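Local coordinates for protein mandalate racemase/muconate lactonizing enzyme (Unidentified, PDB 4E4U) that probably belongs to the mandelate racemase/muconate lactonizing branch of the enolase superfamily, as a racemase, lactonizing or related enzyme whose own substrate is not established, at residues A307-N312 against I332-M337; L125-Y130 against I351-G356. All coordinates share one frame; numbering follows the deposited sequence.

Contact 1 (A307-N312 against I332-M337)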
loop_
_atom_site.group_PDB
_atom_site.type_symbol
_atom_site.label_atom_id
_atom_site.label_comp_id
_atom_site.label_asym_id
_atom_site.label_seq_id
_atom_site.Cartn_x
_atom_site.Cartn_y
_atom_site.Cartn_z
ATOM N N ALA A 307 -25.327 -14.942 -3.124
ATOM C CA ALA A 307 -25.914 -16.243 -2.830
ATOM C C ALA A 307 -26.692 -16.074 -1.537
ATOM O O ALA A 307 -26.178 -16.365 -0.454
ATOM C CB ALA A 307 -24.829 -17.293 -2.668
ATOM N N PRO A 308 -27.928 -15.565 -1.632
ATOM C CA PRO A 308 -28.611 -15.158 -0.399
ATOM C C PRO A 308 -28.825 -16.300 0.586
ATOM O O PRO A 308 -29.136 -17.441 0.216
ATOM C CB PRO A 308 -29.951 -14.613 -0.898
ATOM C CG PRO A 308 -29.682 -14.186 -2.306
ATOM C CD PRO A 308 -28.699 -15.205 -2.834
ATOM N N HIS A 309 -28.644 -15.956 1.854
ATOM C CA HIS A 309 -28.810 -16.876 2.965
ATOM C C HIS A 309 -30.283 -17.017 3.312
ATOM O O HIS A 309 -31.064 -16.065 3.187
ATOM C CB HIS A 309 -28.050 -16.321 4.173
ATOM C CG HIS A 309 -28.389 -16.992 5.466
ATOM N ND1 HIS A 309 -29.381 -16.533 6.304
ATOM C CD2 HIS A 309 -27.845 -18.068 6.084
ATOM C CE1 HIS A 309 -29.452 -17.312 7.370
ATOM N NE2 HIS A 309 -28.529 -18.249 7.259
ATOM N N LEU A 310 -30.662 -18.202 3.772
ATOM C CA LEU A 310 -32.016 -18.417 4.243
ATOM C C LEU A 310 -32.020 -19.473 5.350
ATOM O O LEU A 310 -31.699 -20.635 5.110
ATOM C CB LEU A 310 -32.915 -18.834 3.074
ATOM C CG LEU A 310 -34.364 -18.356 3.088
ATOM C CD1 LEU A 310 -35.121 -18.972 4.256
ATOM C CD2 LEU A 310 -34.431 -16.832 3.127
ATOM N N TYR A 311 -32.360 -19.052 6.565
ATOM C CA TYR A 311 -32.607 -19.985 7.658
ATOM C C TYR A 311 -33.746 -19.415 8.480
ATOM O O TYR A 311 -33.576 -19.005 9.631
ATOM C CB TYR A 311 -31.364 -20.225 8.530
ATOM C CG TYR A 311 -31.541 -21.460 9.389
ATOM C CD1 TYR A 311 -31.598 -22.723 8.807
ATOM C CD2 TYR A 311 -31.694 -21.370 10.768
ATOM C CE1 TYR A 311 -31.787 -23.860 9.568
ATOM C CE2 TYR A 311 -31.880 -22.515 11.544
ATOM C CZ TYR A 311 -31.921 -23.752 10.935
ATOM O OH TYR A 311 -32.107 -24.892 11.688
ATOM N N ASN A 312 -34.917 -19.381 7.860
ATOM C CA ASN A 312 -36.062 -18.667 8.399
ATOM C C ASN A 312 -37.276 -19.026 7.549
ATOM O O ASN A 312 -37.236 -20.033 6.828
ATOM C CB ASN A 312 -35.796 -17.145 8.500
ATOM C CG ASN A 312 -35.245 -16.538 7.219
ATOM O OD1 ASN A 312 -34.041 -16.604 6.936
ATOM N ND2 ASN A 312 -36.122 -15.908 6.452
ATOM N N ILE A 332 -26.624 -18.606 -6.535
ATOM C CA ILE A 332 -27.469 -19.699 -6.061
ATOM C C ILE A 332 -28.275 -19.206 -4.863
ATOM O O ILE A 332 -27.851 -18.281 -4.166
ATOM C CB ILE A 332 -26.586 -20.921 -5.676
ATOM C CG1 ILE A 332 -27.388 -22.224 -5.615
ATOM C CG2 ILE A 332 -25.792 -20.646 -4.392
ATOM C CD1 ILE A 332 -26.479 -23.445 -5.563
ATOM N N GLN A 333 -29.428 -19.825 -4.623
ATOM C CA GLN A 333 -30.306 -19.435 -3.522
ATOM C C GLN A 333 -30.433 -20.566 -2.524
ATOM O O GLN A 333 -30.777 -21.688 -2.887
ATOM C CB GLN A 333 -31.693 -19.052 -4.049
ATOM C CG GLN A 333 -32.754 -18.872 -2.964
ATOM C CD GLN A 333 -32.501 -17.678 -2.061
ATOM O OE1 GLN A 333 -32.333 -16.552 -2.534
ATOM N NE2 GLN A 333 -32.479 -17.916 -0.754
ATOM N N GLU A 334 -30.163 -20.268 -1.260
ATOM C CA GLU A 334 -30.330 -21.261 -0.219
ATOM C C GLU A 334 -31.792 -21.643 -0.099
ATOM O O GLU A 334 -32.676 -20.777 -0.019
ATOM C CB GLU A 334 -29.823 -20.744 1.128
ATOM C CG GLU A 334 -29.865 -21.808 2.226
ATOM C CD GLU A 334 -28.961 -21.488 3.404
ATOM O OE1 GLU A 334 -28.626 -20.299 3.592
ATOM O OE2 GLU A 334 -28.577 -22.432 4.132
ATOM N N SER A 335 -32.044 -22.945 -0.096
ATOM C CA SER A 335 -33.380 -23.471 0.119
ATOM C C SER A 335 -33.387 -24.369 1.331
ATOM O O SER A 335 -32.391 -25.021 1.637
ATOM C CB SER A 335 -33.850 -24.237 -1.110
ATOM O OG SER A 335 -33.902 -23.364 -2.213
ATOM N N ILE A 336 -34.511 -24.390 2.037
ATOM C CA ILE A 336 -34.654 -25.288 3.169
ATOM C C ILE A 336 -35.342 -26.533 2.636
ATOM O O ILE A 336 -36.560 -26.566 2.459
ATOM C CB ILE A 336 -35.396 -24.626 4.338
ATOM C CG1 ILE A 336 -34.583 -23.417 4.820
ATOM C CG2 ILE A 336 -35.592 -25.620 5.466
ATOM C CD1 ILE A 336 -35.230 -22.594 5.914
ATOM N N MET A 337 -34.526 -27.541 2.335
ATOM C CA MET A 337 -34.972 -28.716 1.590
ATOM C C MET A 337 -35.689 -28.256 0.322
ATOM O O MET A 337 -35.126 -27.448 -0.417
ATOM C CB MET A 337 -35.785 -29.661 2.476
ATOM C CG MET A 337 -34.917 -30.192 3.611
ATOM S SD MET A 337 -35.642 -31.457 4.635
ATOM C CE MET A 337 -36.902 -30.499 5.414
HETATM O O HOH W 1 -30.209 -22.692 6.112
#
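The imidazole of His-309 and the carboxylate of Glu-334 run side by side in the same direction, their planes 80° apart. His-309 CD2 lies 3.4 Å from Glu-334 OE1, which comes to the ring obliquely, while ND1 is hydrogen-bonded to Asn-282 ND2 and the ring of Tyr-41 meets the imidazole at a steep angle. The side chains of Gln-333 and Pro-308 cross at about a right angle: OE1 rests near the pyrrolidine carbons, 3.5 Å from Pro-308 CB, and accepts a bond from Ser-320 OG. A bend at chi2 folds this side chain back, and NE2 donates to a lone pair of Glu-334 O at 3.0 Å, with that oxygen close to the plane of the amide. Glutamine suits the place because one amide can accept from Ser-320 and donate to Glu-334 O.

Glu-334 is the main polar link. With CG anti to the backbone N (chi1 -175°) and the chain extended beyond it, the carboxylate reaches the neighbouring backbone, where Leu-310 N donates a nearly straight bond to OE1 (2.9 Å, 171°) from above the carboxylate plane. Water 1 donates both to Glu-334 OE2 and to Leu-310 O, two acceptors that would probably repel each other without it. Glu-334 N to Pro-308 O, weak at 3.4 Å, is the single N-H...O bond between the two backbones; a proline has no N-H to give.

Ala-307 CA makes a CA-H...O contact with Ile-332 O (3.1 Å), and Ala-307 CB, small enough for close approach, meets Ile-332 CG2; Leu-310 CD1 touches Ile-336 CD1 at 4.0 Å.

The contact lays the loop between strand 305-306 and helix 314-325, on which Pro-308 and Leu-310 pack, along strand 333-335, whose other edge bonds through the backbones of Gln-333 and Ser-335 to strand 125-130.

Contact 2 (L125-Y130 against I351-G356)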
loop_
_atom_site.group_PDB
_atom_site.type_symbol
_atom_site.label_atom_id
_atom_site.label_comp_id
_atom_site.label_asym_id
_atom_site.label_seq_id
_atom_site.Cartn_x
_atom_site.Cartn_y
_atom_site.Cartn_z
ATOM N N LEU A 125 -34.321 -20.300 -10.568
ATOM C CA LEU A 125 -33.193 -19.974 -9.709
ATOM C C LEU A 125 -32.512 -21.228 -9.191
ATOM O O LEU A 125 -33.124 -22.033 -8.486
ATOM C CB LEU A 125 -33.665 -19.143 -8.520
ATOM C CG LEU A 125 -34.371 -17.832 -8.848
ATOM C CD1 LEU A 125 -34.934 -17.212 -7.579
ATOM C CD2 LEU A 125 -33.404 -16.874 -9.532
ATOM N N ARG A 126 -31.240 -21.388 -9.529
ATOM C CA ARG A 126 -30.459 -22.488 -8.987
ATOM C C ARG A 126 -30.527 -22.444 -7.461
ATOM O O ARG A 126 -30.406 -21.377 -6.853
ATOM C CB ARG A 126 -29.005 -22.381 -9.452
ATOM C CG ARG A 126 -28.142 -23.571 -9.066
ATOM C CD ARG A 126 -26.678 -23.306 -9.367
ATOM N NE ARG A 126 -25.846 -24.436 -8.971
ATOM C CZ ARG A 126 -24.519 -24.412 -8.919
ATOM N NH1 ARG A 126 -23.855 -23.304 -9.240
ATOM N NH2 ARG A 126 -23.851 -25.497 -8.539
ATOM N N SER A 127 -30.725 -23.601 -6.841
ATOM C CA SER A 127 -30.833 -23.645 -5.389
ATOM C C SER A 127 -29.958 -24.729 -4.770
ATOM O O SER A 127 -29.446 -25.606 -5.464
ATOM C CB SER A 127 -32.286 -23.832 -4.960
ATOM O OG SER A 127 -32.712 -25.153 -5.204
ATOM N N TYR A 128 -29.779 -24.651 -3.458
ATOM C CA TYR A 128 -29.085 -25.698 -2.730
ATOM C C TYR A 128 -29.795 -25.923 -1.418
ATOM O O TYR A 128 -30.611 -25.100 -1.003
ATOM C CB TYR A 128 -27.635 -25.322 -2.468
ATOM C CG TYR A 128 -27.389 -24.271 -1.407
ATOM C CD1 TYR A 128 -27.221 -24.628 -0.070
ATOM C CD2 TYR A 128 -27.234 -22.937 -1.748
ATOM C CE1 TYR A 128 -26.930 -23.670 0.904
ATOM C CE2 TYR A 128 -26.953 -21.973 -0.784
ATOM C CZ TYR A 128 -26.799 -22.343 0.539
ATOM O OH TYR A 128 -26.506 -21.399 1.500
ATOM N N THR A 129 -29.476 -27.029 -0.757
ATOM C CA THR A 129 -29.947 -27.230 0.603
ATOM C C THR A 129 -28.836 -27.768 1.497
ATOM O O THR A 129 -27.895 -28.412 1.024
ATOM C CB THR A 129 -31.172 -28.178 0.657
ATOM O OG1 THR A 129 -31.646 -28.276 2.009
ATOM C CG2 THR A 129 -30.815 -29.568 0.132
ATOM N N TYR A 130 -28.933 -27.472 2.790
ATOM C CA TYR A 130 -28.190 -28.222 3.788
ATOM C C TYR A 130 -28.601 -29.683 3.705
ATOM O O TYR A 130 -29.744 -30.007 3.356
ATOM C CB TYR A 130 -28.532 -27.729 5.193
ATOM C CG TYR A 130 -27.488 -26.865 5.856
ATOM C CD1 TYR A 130 -26.221 -27.355 6.142
ATOM C CD2 TYR A 130 -27.781 -25.560 6.219
ATOM C CE1 TYR A 130 -25.271 -26.566 6.760
ATOM C CE2 TYR A 130 -26.840 -24.762 6.839
ATOM C CZ TYR A 130 -25.582 -25.270 7.105
ATOM O OH TYR A 130 -24.641 -24.475 7.719
ATOM N N ILE A 351 -43.938 -21.809 -1.987
ATOM C CA ILE A 351 -42.844 -21.571 -2.918
ATOM C C ILE A 351 -42.677 -22.804 -3.793
ATOM O O ILE A 351 -42.718 -23.936 -3.300
ATOM C CB ILE A 351 -41.554 -21.291 -2.151
ATOM C CG1 ILE A 351 -41.721 -20.008 -1.336
ATOM C CG2 ILE A 351 -40.367 -21.184 -3.103
ATOM C CD1 ILE A 351 -40.641 -19.787 -0.323
ATOM N N ARG A 352 -42.505 -22.578 -5.090
ATOM C CA ARG A 352 -42.405 -23.659 -6.060
ATOM C C ARG A 352 -40.954 -24.064 -6.329
ATOM O O ARG A 352 -40.101 -23.221 -6.632
ATOM C CB ARG A 352 -43.076 -23.238 -7.364
ATOM C CG ARG A 352 -43.158 -24.330 -8.406
ATOM C CD ARG A 352 -43.873 -23.830 -9.645
ATOM N NE ARG A 352 -43.925 -24.852 -10.682
ATOM C CZ ARG A 352 -45.041 -25.443 -11.095
ATOM N NH1 ARG A 352 -46.211 -25.111 -10.566
ATOM N NH2 ARG A 352 -44.982 -26.366 -12.040
ATOM N N TRP A 353 -40.689 -25.362 -6.222
ATOM C CA TRP A 353 -39.354 -25.920 -6.396
ATOM C C TRP A 353 -39.464 -27.107 -7.340
ATOM O O TRP A 353 -40.313 -27.980 -7.151
ATOM C CB TRP A 353 -38.804 -26.381 -5.042
ATOM C CG TRP A 353 -37.356 -26.798 -5.048
ATOM C CD1 TRP A 353 -36.282 -26.031 -4.694
ATOM C CD2 TRP A 353 -36.820 -28.081 -5.413
ATOM N NE1 TRP A 353 -35.123 -26.755 -4.820
ATOM C CE2 TRP A 353 -35.427 -28.013 -5.258
ATOM C CE3 TRP A 353 -37.396 -29.277 -5.858
ATOM C CZ2 TRP A 353 -34.591 -29.096 -5.533
ATOM C CZ3 TRP A 353 -36.562 -30.351 -6.129
ATOM C CH2 TRP A 353 -35.178 -30.255 -5.961
ATOM N N GLU A 354 -38.617 -27.134 -8.365
ATOM C CA GLU A 354 -38.617 -28.225 -9.338
ATOM C C GLU A 354 -37.219 -28.538 -9.826
ATOM O O GLU A 354 -36.519 -27.644 -10.307
ATOM C CB GLU A 354 -39.446 -27.853 -10.566
ATOM C CG GLU A 354 -40.908 -27.650 -10.330
ATOM C CD GLU A 354 -41.666 -27.411 -11.619
ATOM O OE1 GLU A 354 -42.900 -27.293 -11.550
ATOM O OE2 GLU A 354 -41.030 -27.334 -12.692
ATOM N N ASP A 355 -36.825 -29.805 -9.713
ATOM C CA ASP A 355 -35.597 -30.309 -10.322
ATOM C C ASP A 355 -34.373 -29.441 -10.020
ATOM O O ASP A 355 -33.562 -29.169 -10.908
ATOM C CB ASP A 355 -35.783 -30.448 -11.838
ATOM C CG ASP A 355 -34.768 -31.386 -12.471
ATOM O OD1 ASP A 355 -34.162 -32.186 -11.733
ATOM O OD2 ASP A 355 -34.603 -31.341 -13.709
ATOM N N GLY A 356 -34.242 -28.993 -8.773
ATOM C CA GLY A 356 -33.074 -28.228 -8.375
ATOM C C GLY A 356 -33.235 -26.723 -8.408
ATOM O O GLY A 356 -32.335 -26.006 -7.977
HETATM O O HOH W 2 -29.677 -26.889 -7.756
#
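Ser-127 and Gly-356 are joined by two hydrogen bonds that converge on one carbonyl. Gly-356 O accepts Ser-127 N at 3.1 Å, nearly in line with its C=O, and also Ser-127 OG at 2.9 Å, the hydroxyl standing well above the carbonyl plane. A chi1 of 74° sets OG between the backbone N and the carbonyl carbon, which brings it round to the same acceptor as the N-H. The hydroxyl is itself an acceptor: Trp-353 NE1 donates to OG over 2.9 Å, with OG at the edge of the indole and 22° out of its plane. Serine therefore relays between ring and carbonyl, a task needing a small group that can both give and take. Water 2 donates to Ser-127 O and Gly-356 O, adding a further bridge between the two backbones.

One face of Trp-353 carries Gly-356 N 3.1 Å above the plane, offset toward the rim. Glycine fits here because its positive phi (96°) would press a side chain against the preceding carbonyl. Phe-160 meets the indole obliquely and also touches Ser-127, while Ile-358 packs on both Trp-353 and Ser-127.

Strands 352-354 and 357-359 pair antiparallel as a two-residue type I' beta hairpin with Asp-355 and Gly-356 at its turn. Its second strand runs antiparallel to barrel strand 125-130, an addition to the parallel strands of the TIM-barrel-like enolase-superfamily domain.

In the fold
The centres of contacts 1 and 2 lie 9 Å apart, and the two meet through neighbouring strands 125-130 and 333-335, which run parallel in one sheet. Ser-335 N to Tyr-128 O (2.7 Å) and Gln-333 N to Arg-126 O (2.9 Å) are probable hydrogen bonds joining them. Along the chain, 125-130 comes first, then both segments of contact 1, then 351-356, so contact 2 spans the stretch that holds contact 1. Strand 125-130 is the first strand of the barrel sheet, so the last parallel strand, 333-335, meets the first. The barrel closes at this pairing, with contact 1 on one side of the junction and contact 2 holding the hairpin 352-359 to 125-130.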